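PDB 4HE5: peptidase family U32 from Geobacillus thermoleovorans, which is of unassigned function but represents the C-terminal domain of a U32-family peptidase, a small all-beta module that probably accompanies a separate catalytic portion. Local coordinates for residues G10-Y15 / A22-R27; G40-N45 / P81-R86; Q48-I53 / V71-K76. All blocks are in the same frame, centred on the assembly; numbering follows the deposited sequence.

Contact 1 of 3, residues G10-Y15 / A22-R27; sequences GLVLGY and ATVQQR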
ATOM      1  N   GLY A  10       6.571   1.399   0.492  1.00 13.06           N
ATOM      2  CA  GLY A  10       6.080   0.497  -0.513  1.00 13.98           C
ATOM      3  C   GLY A  10       6.019   1.102  -1.877  1.00 12.71           C
ATOM      4  O   GLY A  10       5.904   2.309  -2.061  1.00 15.03           O
ATOM      5  N   LEU A  11       6.108   0.217  -2.871  1.00 12.72           N
ATOM      6  CA  LEU A  11       5.934   0.580  -4.274  1.00 12.36           C
ATOM      7  C   LEU A  11       4.606   0.030  -4.739  1.00 11.14           C
ATOM      8  O   LEU A  11       4.344  -1.192  -4.616  1.00 11.31           O
ATOM      9  CB  LEU A  11       7.074  -0.037  -5.130  1.00 13.97           C
ATOM     10  CG  LEU A  11       6.964   0.300  -6.623  1.00 16.58           C
ATOM     11  CD1 LEU A  11       7.275   1.794  -6.831  1.00 20.03           C
ATOM     12  CD2 LEU A  11       7.871  -0.594  -7.472  1.00 21.40           C
ATOM     13  N   VAL A  12       3.710   0.882  -5.241  1.00 11.38           N
ATOM     14  CA  VAL A  12       2.444   0.377  -5.750  1.00 11.18           C
ATOM     15  C   VAL A  12       2.689  -0.390  -7.035  1.00 10.97           C
ATOM     16  O   VAL A  12       3.347   0.111  -7.945  1.00 12.49           O
ATOM     17  CB  VAL A  12       1.482   1.546  -6.030  1.00 11.80           C
ATOM     18  CG1 VAL A  12       0.203   1.018  -6.658  1.00 12.61           C
ATOM     19  CG2 VAL A  12       1.175   2.315  -4.754  1.00 12.64           C
ATOM     20  N   LEU A  13       2.138  -1.587  -7.117  1.00 10.26           N
ATOM     21  CA  LEU A  13       2.152  -2.369  -8.350  1.00 10.55           C
ATOM     22  C   LEU A  13       0.842  -2.214  -9.117  1.00 10.99           C
ATOM     23  O   LEU A  13       0.860  -2.054 -10.334  1.00 12.58           O
ATOM     24  CB  LEU A  13       2.462  -3.850  -8.069  1.00 11.42           C
ATOM     25  CG  LEU A  13       3.828  -4.123  -7.463  1.00 12.18           C
ATOM     26  CD1 LEU A  13       3.962  -5.620  -7.312  1.00 13.81           C
ATOM     27  CD2 LEU A  13       4.945  -3.518  -8.314  1.00 15.47           C
ATOM     28  N   GLY A  14      -0.276  -2.245  -8.412  1.00 12.14           N
ATOM     29  CA  GLY A  14      -1.543  -2.102  -9.082  1.00 13.85           C
ATOM     30  C   GLY A  14      -2.629  -1.699  -8.139  1.00 11.14           C
ATOM     31  O   GLY A  14      -2.487  -1.642  -6.935  1.00 11.23           O
ATOM     32  N   TYR A  15      -3.793  -1.455  -8.746  1.00 12.68           N
ATOM     33  CA  TYR A  15      -5.015  -0.993  -8.070  1.00 11.88           C
ATOM     34  C   TYR A  15      -6.170  -1.646  -8.785  1.00 11.66           C
ATOM     35  O   TYR A  15      -6.272  -1.553 -10.008  1.00 13.29           O
ATOM     36  CB  TYR A  15      -5.114   0.534  -8.130  1.00 12.15           C
ATOM     37  CG  TYR A  15      -6.465   1.044  -7.631  1.00 11.59           C
ATOM     38  CD1 TYR A  15      -6.750   1.115  -6.283  1.00 10.78           C
ATOM     39  CD2 TYR A  15      -7.425   1.439  -8.524  1.00 11.63           C
ATOM     40  CE1 TYR A  15      -7.970   1.584  -5.834  1.00 10.59           C
ATOM     41  CE2 TYR A  15      -8.668   1.910  -8.108  1.00 10.99           C
ATOM     42  CZ  TYR A  15      -8.932   1.961  -6.759  1.00 10.63           C
ATOM     43  OH  TYR A  15     -10.162   2.429  -6.369  1.00 12.05           O
ATOM     44  N   ALA A  22      -5.368  -1.837  -3.255  1.00  9.58           N
ATOM     45  CA  ALA A  22      -4.036  -1.620  -3.806  1.00  9.21           C
ATOM     46  C   ALA A  22      -3.168  -2.833  -3.530  1.00  9.37           C
ATOM     47  O   ALA A  22      -3.205  -3.376  -2.441  1.00 10.27           O
ATOM     48  CB  ALA A  22      -3.397  -0.391  -3.158  1.00 11.04           C
ATOM     49  N   THR A  23      -2.356  -3.186  -4.522  1.00  9.85           N
ATOM     50  CA  THR A  23      -1.335  -4.234  -4.403  1.00  9.76           C
ATOM     51  C   THR A  23       0.000  -3.504  -4.381  1.00  9.74           C
ATOM     52  O   THR A  23       0.360  -2.817  -5.358  1.00 10.54           O
ATOM     53  CB  THR A  23      -1.413  -5.179  -5.583  1.00  9.91           C
ATOM     54  OG1 THR A  23      -2.682  -5.865  -5.542  1.00 11.61           O
ATOM     55  CG2 THR A  23      -0.337  -6.250  -5.492  1.00 12.38           C
ATOM     56  N   VAL A  24       0.702  -3.656  -3.272  1.00 10.63           N
ATOM     57  CA  VAL A  24       1.900  -2.925  -2.975  1.00 11.70           C
ATOM     58  C   VAL A  24       3.026  -3.902  -2.676  1.00 11.33           C
ATOM     59  O   VAL A  24       2.786  -4.946  -2.066  1.00 17.27           O
ATOM     60  CB  VAL A  24       1.664  -1.970  -1.809  1.00 14.46           C
ATOM     61  CG1 VAL A  24       2.850  -1.177  -1.310  1.00 20.49           C
ATOM     62  CG2 VAL A  24       0.549  -0.999  -2.191  1.00 14.53           C
ATOM     63  N   GLN A  25       4.227  -3.594  -3.053  1.00 10.75           N
ATOM     64  CA  GLN A  25       5.376  -4.387  -2.650  1.00 11.31           C
ATOM     65  C   GLN A  25       6.146  -3.677  -1.532  1.00 10.92           C
ATOM     66  O   GLN A  25       6.502  -2.512  -1.705  1.00 12.61           O
ATOM     67  CB  GLN A  25       6.323  -4.605  -3.829  1.00 12.00           C
ATOM     68  CG  GLN A  25       7.457  -5.519  -3.425  1.00 13.73           C
ATOM     69  CD  GLN A  25       8.267  -5.956  -4.619  1.00 14.06           C
ATOM     70  OE1 GLN A  25       8.804  -5.034  -5.264  1.00 18.30           O
ATOM     71  NE2 GLN A  25       8.383  -7.256  -4.838  1.00 14.67           N
ATOM     72  N   GLN A  26       6.316  -4.338  -0.412  1.00 10.89           N
ATOM     73  CA  GLN A  26       6.983  -3.796   0.754  1.00 11.19           C
ATOM     74  C   GLN A  26       8.386  -3.350   0.393  1.00 11.64           C
ATOM     75  O   GLN A  26       9.139  -4.017  -0.301  1.00 13.33           O
ATOM     76  CB  GLN A  26       6.993  -4.836   1.870  1.00 11.88           C
ATOM     77  CG  GLN A  26       7.443  -4.385   3.234  1.00 12.18           C
ATOM     78  CD  GLN A  26       8.921  -4.460   3.505  1.00 12.49           C
ATOM     79  OE1 GLN A  26       9.741  -4.456   2.584  1.00 12.83           O
ATOM     80  NE2 GLN A  26       9.239  -4.456   4.795  1.00 13.26           N
ATOM     81  N   ARG A  27       8.742  -2.189   0.960  1.00 12.91           N
ATOM     82  CA  ARG A  27      10.078  -1.628   0.896  1.00 12.75           C
ATOM     83  C   ARG A  27      10.677  -1.360   2.271  1.00 12.25           C
ATOM     84  O   ARG A  27      11.911  -1.325   2.379  1.00 13.43           O
ATOM     85  CB  ARG A  27      10.112  -0.371   0.029  1.00 15.26           C
ATOM     86  CG  ARG A  27       9.795  -0.659  -1.426  1.00 16.12           C
ATOM     87  CD  ARG A  27      11.016  -1.282  -2.045  1.00 25.34           C
ATOM     88  NE  ARG A  27      11.037  -1.333  -3.490  1.00 24.71           N
ATOM     89  CZ  ARG A  27      10.368  -2.159  -4.239  1.00 19.94           C
ATOM     90  NH1 ARG A  27       9.553  -2.998  -3.631  1.00 19.99           N
ATOM     91  NH2 ARG A  27      10.356  -2.271  -5.568  1.00 27.12           N
TER
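Leu11 and Arg27 run alongside each other in the same direction, with Leu11 CB over the centre of one face of the Arg27 guanidinium and Leu11 CD2 3.6 Å from Arg27 NH2. The arginine chain, bent at chi2 (-76°), folds back to reach this place. Arg27 NH1 also donates to Gln25 OE1 at 2.7 Å, tilted from the amide's carbonyl plane, helping to position the guanidinium beside the leucine. On the other face of the sheet Val12 CG2 meets Val24 CG2, while Val24 CG1 reaches Gly10 CA at 3.7 Å, close packing that the glycine backbone accommodates.

The backbones pair as an antiparallel hairpin. Leu11 and Gln25 exchange two bonds, N to O in each direction. Beyond this pair Thr23 is opposed by two residues, Leu13 and Gly14, the mark of a classic beta bulge: Thr23 O takes Leu13 N at 2.8 Å and Gly14 N at 3.2 Å, and Thr23 N donates to Gly14 O.

Thr23 OG1 bonds to Lys72 on the adjoining strand. The chemistry thus implies an apolar valine face turned to the interior, while at the strand end one face of the Arg27 guanidinium rests on Leu11 and Gln25 takes its N-H.

Contact 2 of 3, residues G40-N45 / P81-R86; sequences GPEIEN and PYNMMR
Gly40 comes up against Asn83 at the start of the 40-45 loop, its CA 3.7 Å from Asn83 ND2. This close approach brings the backbone itself, rather than a side chain, against the amide. Pro41 follows in the type I beta turn that runs from Gly40 to Ile43, closed by a bond from Ile43 N to Gly40 O, and its ring adds a looser contact through CD.

Glu42 supplies the direct polar link. Its chain bends at chi2 (90°) and brings Glu42 OE1 to Asn83 ND2 at 2.9 Å. The N-H is used at an angle of 137°, so the bond is distinctly bent; the donor arrives on the syn side of the oxygen but 31° out of the carboxylate plane, whereas the oxygen lies nearly in the plane of the amide. Two waters probably extend the link: one lies within hydrogen-bonding distance of Glu42 OE2 and Pro81 O, the other of Glu42 OE1 and the same carbonyl.

Ile43 meets the other end of the amide, coming from the opposite direction. Ile43 CG2 is 3.5 Å from Asn83 OD1 and Ile43 CD1 3.6 Å from the same atom. The hydrogen-bonding partner of that oxygen is Phe80 N, which fixes which way round the amide sits.

The arrangement is a surface beta turn, between strands 35-39 and 46-49, joined by one asparagine-glutamate bond and probably by two waters to the loop that leads into strand 84-86 of the antiparallel sheet.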
ATOM      1  N   GLY A  40       2.656  10.306  -6.849  1.00 18.05           N
ATOM      2  CA  GLY A  40       3.102   9.849  -8.137  1.00 17.75           C
ATOM      3  C   GLY A  40       2.544  10.728  -9.221  1.00 19.04           C
ATOM      4  O   GLY A  40       1.667  11.573  -8.973  1.00 19.70           O
ATOM      5  N   PRO A  41       3.075  10.579 -10.424  1.00 19.89           N
ATOM      6  CA  PRO A  41       2.706  11.569 -11.431  1.00 21.67           C
ATOM      7  C   PRO A  41       1.236  11.591 -11.812  1.00 21.63           C
ATOM      8  O   PRO A  41       0.757  12.654 -12.233  1.00 27.49           O
ATOM      9  CB  PRO A  41       3.525  11.165 -12.640  1.00 23.00           C
ATOM     10  CG  PRO A  41       4.268   9.931 -12.330  1.00 29.49           C
ATOM     11  CD  PRO A  41       4.058   9.602 -10.883  1.00 22.57           C
ATOM     12  N   GLU A  42       0.556  10.469 -11.656  1.00 21.73           N
ATOM     13  CA  GLU A  42      -0.833  10.313 -12.093  1.00 24.59           C
ATOM     14  C   GLU A  42      -1.840  10.847 -11.077  1.00 26.26           C
ATOM     15  O   GLU A  42      -3.020  11.032 -11.415  1.00 28.33           O
ATOM     16  CB  GLU A  42      -1.145   8.842 -12.363  1.00 23.64           C
ATOM     17  CG  GLU A  42      -0.428   8.186 -13.509  1.00 24.58           C
ATOM     18  CD  GLU A  42       0.880   7.544 -13.151  1.00 26.03           C
ATOM     19  OE1 GLU A  42       1.332   7.685 -11.995  1.00 27.05           O
ATOM     20  OE2 GLU A  42       1.488   6.872 -14.010  1.00 32.38           O
ATOM     21  N   ILE A  43      -1.382  11.071  -9.846  1.00 21.21           N
ATOM     22  CA  ILE A  43      -2.346  11.287  -8.768  1.00 21.46           C
ATOM     23  C   ILE A  43      -2.080  12.583  -7.992  1.00 21.35           C
ATOM     24  O   ILE A  43      -0.958  13.123  -7.912  1.00 23.91           O
ATOM     25  CB  ILE A  43      -2.312  10.099  -7.785  1.00 19.70           C
ATOM     26  CG1 ILE A  43      -0.946   9.929  -7.087  1.00 19.91           C
ATOM     27  CG2 ILE A  43      -2.683   8.807  -8.455  1.00 19.29           C
ATOM     28  CD1 ILE A  43      -0.966   8.992  -5.906  1.00 19.31           C
ATOM     29  N   GLU A  44      -3.157  13.045  -7.360  1.00 23.77           N
ATOM     30  CA  GLU A  44      -3.048  14.028  -6.294  1.00 23.17           C
ATOM     31  C   GLU A  44      -2.606  13.231  -5.066  1.00 21.64           C
ATOM     32  O   GLU A  44      -3.189  12.181  -4.716  1.00 25.77           O
ATOM     33  CB  GLU A  44      -4.311  14.780  -5.897  1.00 31.41           C
ATOM     34  CG  GLU A  44      -5.392  14.930  -6.957  1.00 45.55           C
ATOM     35  CD  GLU A  44      -4.974  15.962  -7.992  1.00 52.78           C
ATOM     36  OE1 GLU A  44      -5.820  16.840  -8.256  1.00 48.78           O
ATOM     37  OE2 GLU A  44      -3.817  15.827  -8.452  1.00 60.85           O
ATOM     38  N   ASN A  45      -1.567  13.670  -4.413  1.00 22.14           N
ATOM     39  CA  ASN A  45      -1.180  12.856  -3.249  0.53 21.04           C
ATOM     40  C   ASN A  45      -2.231  12.922  -2.148  1.00 21.64           C
ATOM     41  O   ASN A  45      -3.034  13.841  -1.914  1.00 24.95           O
ATOM     42  CB  ASN A  45       0.193  13.416  -2.877  0.53 24.60           C
ATOM     43  CG  ASN A  45       0.084  14.919  -2.634  0.53 26.31           C
ATOM     44  OD1 ASN A  45      -0.244  15.672  -3.546  0.53 26.40           O
ATOM     45  ND2 ASN A  45       0.355  15.305  -1.395  0.53 24.28           N
ATOM     46  N   PRO A  81       0.353   2.101 -11.297  1.00 13.31           N
ATOM     47  CA  PRO A  81       1.622   1.418 -11.133  1.00 13.42           C
ATOM     48  C   PRO A  81       2.758   2.379 -10.908  1.00 12.49           C
ATOM     49  O   PRO A  81       2.957   3.378 -11.595  1.00 15.23           O
ATOM     50  CB  PRO A  81       1.806   0.699 -12.482  1.00 15.12           C
ATOM     51  CG  PRO A  81       0.391   0.444 -12.930  1.00 16.99           C
ATOM     52  CD  PRO A  81      -0.325   1.703 -12.534  1.00 15.68           C
ATOM     53  N   TYR A  82       3.575   2.051  -9.894  1.00 12.63           N
ATOM     54  CA  TYR A  82       4.843   2.656  -9.531  1.00 14.49           C
ATOM     55  C   TYR A  82       4.620   3.990  -8.828  1.00 14.56           C
ATOM     56  O   TYR A  82       5.572   4.676  -8.534  1.00 16.69           O
ATOM     57  CB  TYR A  82       5.805   2.805 -10.684  1.00 13.50           C
ATOM     58  CG  TYR A  82       5.819   1.643 -11.663  1.00 12.60           C
ATOM     59  CD1 TYR A  82       5.797   1.870 -13.002  1.00 13.84           C
ATOM     60  CD2 TYR A  82       5.772   0.318 -11.168  1.00 13.13           C
ATOM     61  CE1 TYR A  82       5.781   0.792 -13.891  1.00 13.14           C
ATOM     62  CE2 TYR A  82       5.756  -0.727 -12.065  1.00 12.47           C
ATOM     63  CZ  TYR A  82       5.751  -0.505 -13.430  1.00 12.65           C
ATOM     64  OH  TYR A  82       5.765  -1.578 -14.285  1.00 12.35           O
ATOM     65  N   ASN A  83       3.383   4.282  -8.428  1.00 13.96           N
ATOM     66  CA  ASN A  83       3.172   5.282  -7.374  1.00 14.13           C
ATOM     67  C   ASN A  83       3.901   4.828  -6.126  1.00 13.69           C
ATOM     68  O   ASN A  83       4.157   3.615  -5.920  1.00 14.70           O
ATOM     69  CB  ASN A  83       1.695   5.511  -7.141  1.00 14.39           C
ATOM     70  CG  ASN A  83       0.882   6.154  -8.239  1.00 14.54           C
ATOM     71  OD1 ASN A  83      -0.342   6.167  -8.117  1.00 16.77           O
ATOM     72  ND2 ASN A  83       1.526   6.693  -9.264  1.00 16.55           N
HETATM   73  N   MSE A  84       4.324   5.755  -5.278  1.00 15.77           N
HETATM   74  CA  MSE A  84       5.123   5.470  -4.113  1.00 15.32           C
HETATM   75  C   MSE A  84       4.309   5.744  -2.850  1.00 14.19           C
HETATM   76  O   MSE A  84       3.448   6.603  -2.840  1.00 16.07           O
HETATM   77  CB  MSE A  84       6.436   6.329  -4.140  1.00 20.26           C
HETATM   78  CG  MSE A  84       7.309   5.820  -5.368  1.00 24.71           C
HETATM   79 SE   MSE A  84       8.563   7.125  -5.875  0.94 33.81          SE
HETATM   80  CE  MSE A  84       8.000   7.651  -7.503  1.00 84.58           C
HETATM   81  N   MSE A  85       4.683   4.958  -1.849  1.00 14.16           N
HETATM   82  CA  MSE A  85       4.049   5.078  -0.548  1.00 14.16           C
HETATM   83  C   MSE A  85       5.108   5.407   0.497  1.00 15.03           C
HETATM   84  O   MSE A  85       6.048   4.601   0.707  1.00 15.69           O
HETATM   85  CB  MSE A  85       3.333   3.750  -0.201  1.00 14.99           C
HETATM   86  CG  MSE A  85       2.469   3.850   1.061  1.00 15.16           C
HETATM   87 SE   MSE A  85       1.708   2.189   1.552  0.94 14.75          SE
HETATM   88  CE  MSE A  85       3.112   1.321   2.363  1.00 19.63           C
ATOM     89  N   ARG A  86       5.024   6.559   1.133  1.00 15.43           N
ATOM     90  CA  ARG A  86       5.945   6.917   2.196  1.00 16.44           C
ATOM     91  C   ARG A  86       5.271   6.905   3.562  1.00 16.06           C
ATOM     92  O   ARG A  86       4.085   7.184   3.646  1.00 17.45           O
ATOM     93  CB  ARG A  86       6.537   8.296   1.960  1.00 20.95           C
ATOM     94  CG  ARG A  86       5.592   9.444   1.774  1.00 36.89           C
ATOM     95  CD  ARG A  86       6.233  10.708   2.363  1.00 45.09           C
ATOM     96  NE  ARG A  86       7.306  11.168   1.514  1.00 55.36           N
ATOM     97  CZ  ARG A  86       7.196  11.984   0.470  1.00 57.43           C
ATOM     98  NH1 ARG A  86       6.009  12.444   0.096  1.00 42.65           N
ATOM     99  NH2 ARG A  86       8.271  12.345  -0.228  1.00 68.50           N
TER
HETATM  100  O   HOH W   1       3.204   4.664 -14.124  0.50 20.18           O
HETATM  101  O   HOH W   2       3.475   6.127 -11.397  1.00 23.43           O

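Contact 3 of 3, residues Q48-I53 / V71-K76; sequences QVIEKI and VKFKVK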
ATOM      1  N   GLN A  48      -3.284   8.269   4.101  1.00 14.03           N
ATOM      2  CA  GLN A  48      -4.022   7.015   4.299  1.00 15.28           C
ATOM      3  C   GLN A  48      -3.577   6.449   5.642  1.00 14.93           C
ATOM      4  O   GLN A  48      -2.361   6.338   5.831  1.00 15.45           O
ATOM      5  CB  GLN A  48      -3.771   5.999   3.174  1.00 16.99           C
ATOM      6  CG  GLN A  48      -4.376   4.641   3.275  1.00 15.62           C
ATOM      7  CD  GLN A  48      -5.805   4.595   2.889  1.00 14.69           C
ATOM      8  OE1 GLN A  48      -6.171   5.042   1.794  1.00 14.33           O
ATOM      9  NE2 GLN A  48      -6.620   4.044   3.815  1.00 17.20           N
ATOM     10  N   VAL A  49      -4.457   6.037   6.517  1.00 14.71           N
ATOM     11  CA  VAL A  49      -4.079   5.112   7.599  1.00 14.19           C
ATOM     12  C   VAL A  49      -4.304   3.691   7.068  1.00 14.36           C
ATOM     13  O   VAL A  49      -5.358   3.364   6.524  1.00 16.06           O
ATOM     14  CB  VAL A  49      -4.870   5.369   8.901  1.00 14.97           C
ATOM     15  CG1 VAL A  49      -4.577   4.302   9.945  1.00 17.05           C
ATOM     16  CG2 VAL A  49      -4.560   6.773   9.443  1.00 18.66           C
ATOM     17  N   ILE A  50      -3.301   2.836   7.212  1.00 13.53           N
ATOM     18  CA  ILE A  50      -3.362   1.452   6.826  1.00 13.29           C
ATOM     19  C   ILE A  50      -4.340   0.696   7.731  1.00 12.66           C
ATOM     20  O   ILE A  50      -4.192   0.785   8.942  1.00 12.98           O
ATOM     21  CB  ILE A  50      -1.966   0.789   6.842  1.00 14.11           C
ATOM     22  CG1 ILE A  50      -0.959   1.511   5.986  1.00 18.65           C
ATOM     23  CG2 ILE A  50      -2.051  -0.689   6.492  1.00 16.20           C
ATOM     24  CD1 ILE A  50      -1.290   1.609   4.514  1.00 25.88           C
ATOM     25  N   GLU A  51      -5.300   0.020   7.169  1.00 12.28           N
ATOM     26  CA  GLU A  51      -6.283  -0.744   7.950  1.00 13.51           C
ATOM     27  C   GLU A  51      -5.828  -2.190   7.875  1.00 12.17           C
ATOM     28  O   GLU A  51      -4.632  -2.485   8.069  1.00 13.59           O
ATOM     29  CB  GLU A  51      -7.685  -0.428   7.435  1.00 13.70           C
ATOM     30  CG  GLU A  51      -8.061   1.052   7.481  1.00 14.86           C
ATOM     31  CD  GLU A  51      -9.057   1.401   6.392  1.00 18.06           C
ATOM     32  OE1 GLU A  51     -10.169   1.801   6.699  1.00 21.90           O
ATOM     33  OE2 GLU A  51      -8.702   1.304   5.210  1.00 19.39           O
ATOM     34  N   LYS A  52      -6.727  -3.136   7.594  1.00 12.92           N
ATOM     35  CA  LYS A  52      -6.333  -4.507   7.433  1.00 12.00           C
ATOM     36  C   LYS A  52      -5.425  -4.640   6.235  1.00 11.66           C
ATOM     37  O   LYS A  52      -5.622  -4.044   5.199  1.00 12.46           O
ATOM     38  CB  LYS A  52      -7.600  -5.349   7.335  1.00 14.37           C
ATOM     39  CG  LYS A  52      -7.317  -6.852   7.282  1.00 15.25           C
ATOM     40  CD  LYS A  52      -8.587  -7.681   7.488  1.00 16.09           C
ATOM     41  CE  LYS A  52      -8.838  -7.978   8.952  1.00 16.91           C
ATOM     42  NZ  LYS A  52     -10.192  -8.612   9.135  1.00 20.73           N
ATOM     43  N   ILE A  53      -4.452  -5.510   6.378  1.00 10.87           N
ATOM     44  CA  ILE A  53      -3.533  -5.900   5.309  1.00 10.74           C
ATOM     45  C   ILE A  53      -3.661  -7.366   5.011  1.00  9.99           C
ATOM     46  O   ILE A  53      -3.894  -8.183   5.938  1.00 12.46           O
ATOM     47  CB  ILE A  53      -2.095  -5.450   5.536  0.62 10.27           C
ATOM     48  CG1 ILE A  53      -1.568  -6.015   6.827  0.62 12.77           C
ATOM     49  CG2 ILE A  53      -2.086  -3.930   5.540  0.62 16.02           C
ATOM     50  CD1 ILE A  53      -0.072  -5.872   6.897  0.62 16.51           C
ATOM     51  N   VAL A  71       1.720  -7.127  -0.651  1.00 10.87           N
ATOM     52  CA  VAL A  71       0.660  -6.934   0.321  1.00 12.72           C
ATOM     53  C   VAL A  71      -0.442  -6.104  -0.293  1.00 11.59           C
ATOM     54  O   VAL A  71      -0.248  -5.348  -1.237  1.00 15.61           O
ATOM     55  CB  VAL A  71       1.096  -6.432   1.696  0.51 16.61           C
ATOM     56  CG1 VAL A  71       2.210  -7.247   2.319  0.51 20.40           C
ATOM     57  CG2 VAL A  71       1.476  -5.023   1.353  0.51 17.00           C
ATOM     58  N   LYS A  72      -1.634  -6.316   0.207  1.00  9.95           N
ATOM     59  CA  LYS A  72      -2.851  -5.749  -0.344  1.00  9.62           C
ATOM     60  C   LYS A  72      -3.627  -5.072   0.764  1.00  9.73           C
ATOM     61  O   LYS A  72      -3.728  -5.597   1.883  1.00 10.91           O
ATOM     62  CB  LYS A  72      -3.653  -6.867  -0.991  1.00 10.17           C
ATOM     63  CG  LYS A  72      -3.033  -7.442  -2.243  1.00 11.54           C
ATOM     64  CD  LYS A  72      -3.728  -8.671  -2.770  1.00 13.80           C
ATOM     65  CE  LYS A  72      -2.935  -9.352  -3.864  1.00 14.39           C
ATOM     66  NZ  LYS A  72      -3.254  -8.675  -5.119  1.00 17.71           N
ATOM     67  N   PHE A  73      -4.215  -3.902   0.472  1.00 10.11           N
ATOM     68  CA  PHE A  73      -5.058  -3.232   1.441  1.00 10.01           C
ATOM     69  C   PHE A  73      -5.918  -2.184   0.702  1.00  9.86           C
ATOM     70  O   PHE A  73      -5.635  -1.800  -0.431  1.00  9.99           O
ATOM     71  CB  PHE A  73      -4.227  -2.591   2.568  1.00 10.75           C
ATOM     72  CG  PHE A  73      -3.116  -1.760   2.098  1.00 11.16           C
ATOM     73  CD1 PHE A  73      -1.820  -2.289   1.960  1.00 12.66           C
ATOM     74  CD2 PHE A  73      -3.303  -0.417   1.745  1.00 13.95           C
ATOM     75  CE1 PHE A  73      -0.797  -1.490   1.495  1.00 14.02           C
ATOM     76  CE2 PHE A  73      -2.244   0.352   1.306  1.00 17.54           C
ATOM     77  CZ  PHE A  73      -0.986  -0.189   1.161  1.00 17.44           C
ATOM     78  N   LYS A  74      -7.017  -1.779   1.379  1.00 10.53           N
ATOM     79  CA  LYS A  74      -7.941  -0.803   0.810  1.00 10.98           C
ATOM     80  C   LYS A  74      -7.291   0.563   0.786  1.00 11.33           C
ATOM     81  O   LYS A  74      -6.618   0.974   1.748  1.00 13.23           O
ATOM     82  CB  LYS A  74      -9.242  -0.776   1.646  1.00 14.91           C
ATOM     83  CG  LYS A  74     -10.332   0.072   1.047  1.00 15.90           C
ATOM     84  CD  LYS A  74     -11.019  -0.556  -0.130  1.00 23.96           C
ATOM     85  CE  LYS A  74     -12.243   0.156  -0.666  1.00 26.10           C
ATOM     86  NZ  LYS A  74     -13.300   0.383   0.304  1.00 36.59           N
ATOM     87  N   VAL A  75      -7.519   1.326  -0.291  1.00 10.79           N
ATOM     88  CA  VAL A  75      -7.094   2.727  -0.349  1.00 11.32           C
ATOM     89  C   VAL A  75      -8.314   3.585  -0.686  1.00 11.07           C
ATOM     90  O   VAL A  75      -9.283   3.158  -1.288  1.00 12.38           O
ATOM     91  CB  VAL A  75      -5.940   2.934  -1.308  1.00 10.99           C
ATOM     92  CG1 VAL A  75      -4.724   2.207  -0.752  1.00 11.74           C
ATOM     93  CG2 VAL A  75      -6.276   2.465  -2.708  1.00 11.59           C
ATOM     94  N   LYS A  76      -8.225   4.828  -0.238  1.00 12.19           N
ATOM     95  CA  LYS A  76      -9.371   5.749  -0.380  1.00 12.23           C
ATOM     96  C   LYS A  76      -9.495   6.348  -1.772  1.00 11.67           C
ATOM     97  O   LYS A  76     -10.549   6.941  -2.078  1.00 12.84           O
ATOM     98  CB  LYS A  76      -9.203   6.902   0.629  1.00 13.37           C
ATOM     99  CG  LYS A  76      -9.476   6.491   2.071  1.00 14.74           C
ATOM    100  CD  LYS A  76      -9.273   7.601   3.075  1.00 14.24           C
ATOM    101  CE  LYS A  76      -7.879   8.169   3.037  1.00 14.15           C
ATOM    102  NZ  LYS A  76      -7.636   9.083   4.195  1.00 14.24           N
TER
HETATM  103  O   HOH W   3      -7.186   6.859   6.095  1.00 20.07           O
HETATM  104  O   HOH W   4      -6.378   0.200   4.438  1.00 13.85           O
HETATM  105  O   HOH W   5      -7.415  -2.355   4.188  1.00 11.92           O
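Ile50 lays its CD1 over one face of the Phe73 ring, offset toward the rim and nearest to Phe73 CE2 at 3.6 Å. Ile50 CD1 lies 3.9 Å from the centroid of the Phe73 ring, 25° off the normal, a CH-pi contact. With chi1 of 50°, Phe73 CG sits between its own backbone N and carbonyl carbon, and this directs the ring so that one of its faces meets Ile50. In the conformer given, Ile53 CG2 packs obliquely against the same side chain, 3.9 Å from Phe73 CB.

At the other end of the contact Gln48 reaches across with its chain bent at chi2. Its OE1 accepts from Lys76 N at 2.9 Å, in the carbonyl plane and on a lone pair, while its NE2 turns back to Val49 O in a nearly straight bond. Both ends of this buried amide are therefore engaged. The aliphatic part of Lys76 slides past Gln48 in the opposite direction, with CG 3.6 Å from Gln48 OE1, and Lys76 NZ bonds to Thr47 O.

Waters fill out the polar link between the two segments. One accepts from Glu51 N and donates to both Glu51 OE2 and Lys74 O; another runs from Lys74 N to Lys52 O; a third joins Val49 N to Lys76 NZ.

Strands 46-49 and 70-74, the outermost of the six-stranded antiparallel sheet, come close here without pairing, largely through residues that flank them. Phe73 also touches Phe38 of strand 35-39 and Val24 of strand 21-26, while Ile53 hydrogen-bonds through its backbone with Leu61 of strand 60-61.

In the fold
From the N terminus, contact 1 closes first, as the short hairpin of strands 8-16 and 21-26. The chain then runs through strand 35-39 into the 40-45 turn, where contact 2 opens; it closes only at 81-86, near the C terminus. Contact 3 lies wholly within that long excursion, joining 48-53 to 71-76 around the small 53-54/60-61 pair. Contact 1 precedes both in series, yet borders each in the sheet: Val12 pairs with Tyr82 and Asn83 on one flank, and Ala22 and Val24 with Phe73 and Val71 on the other. In the interior, Met85, in the 81-86 segment, packs on Phe73 of contact 3.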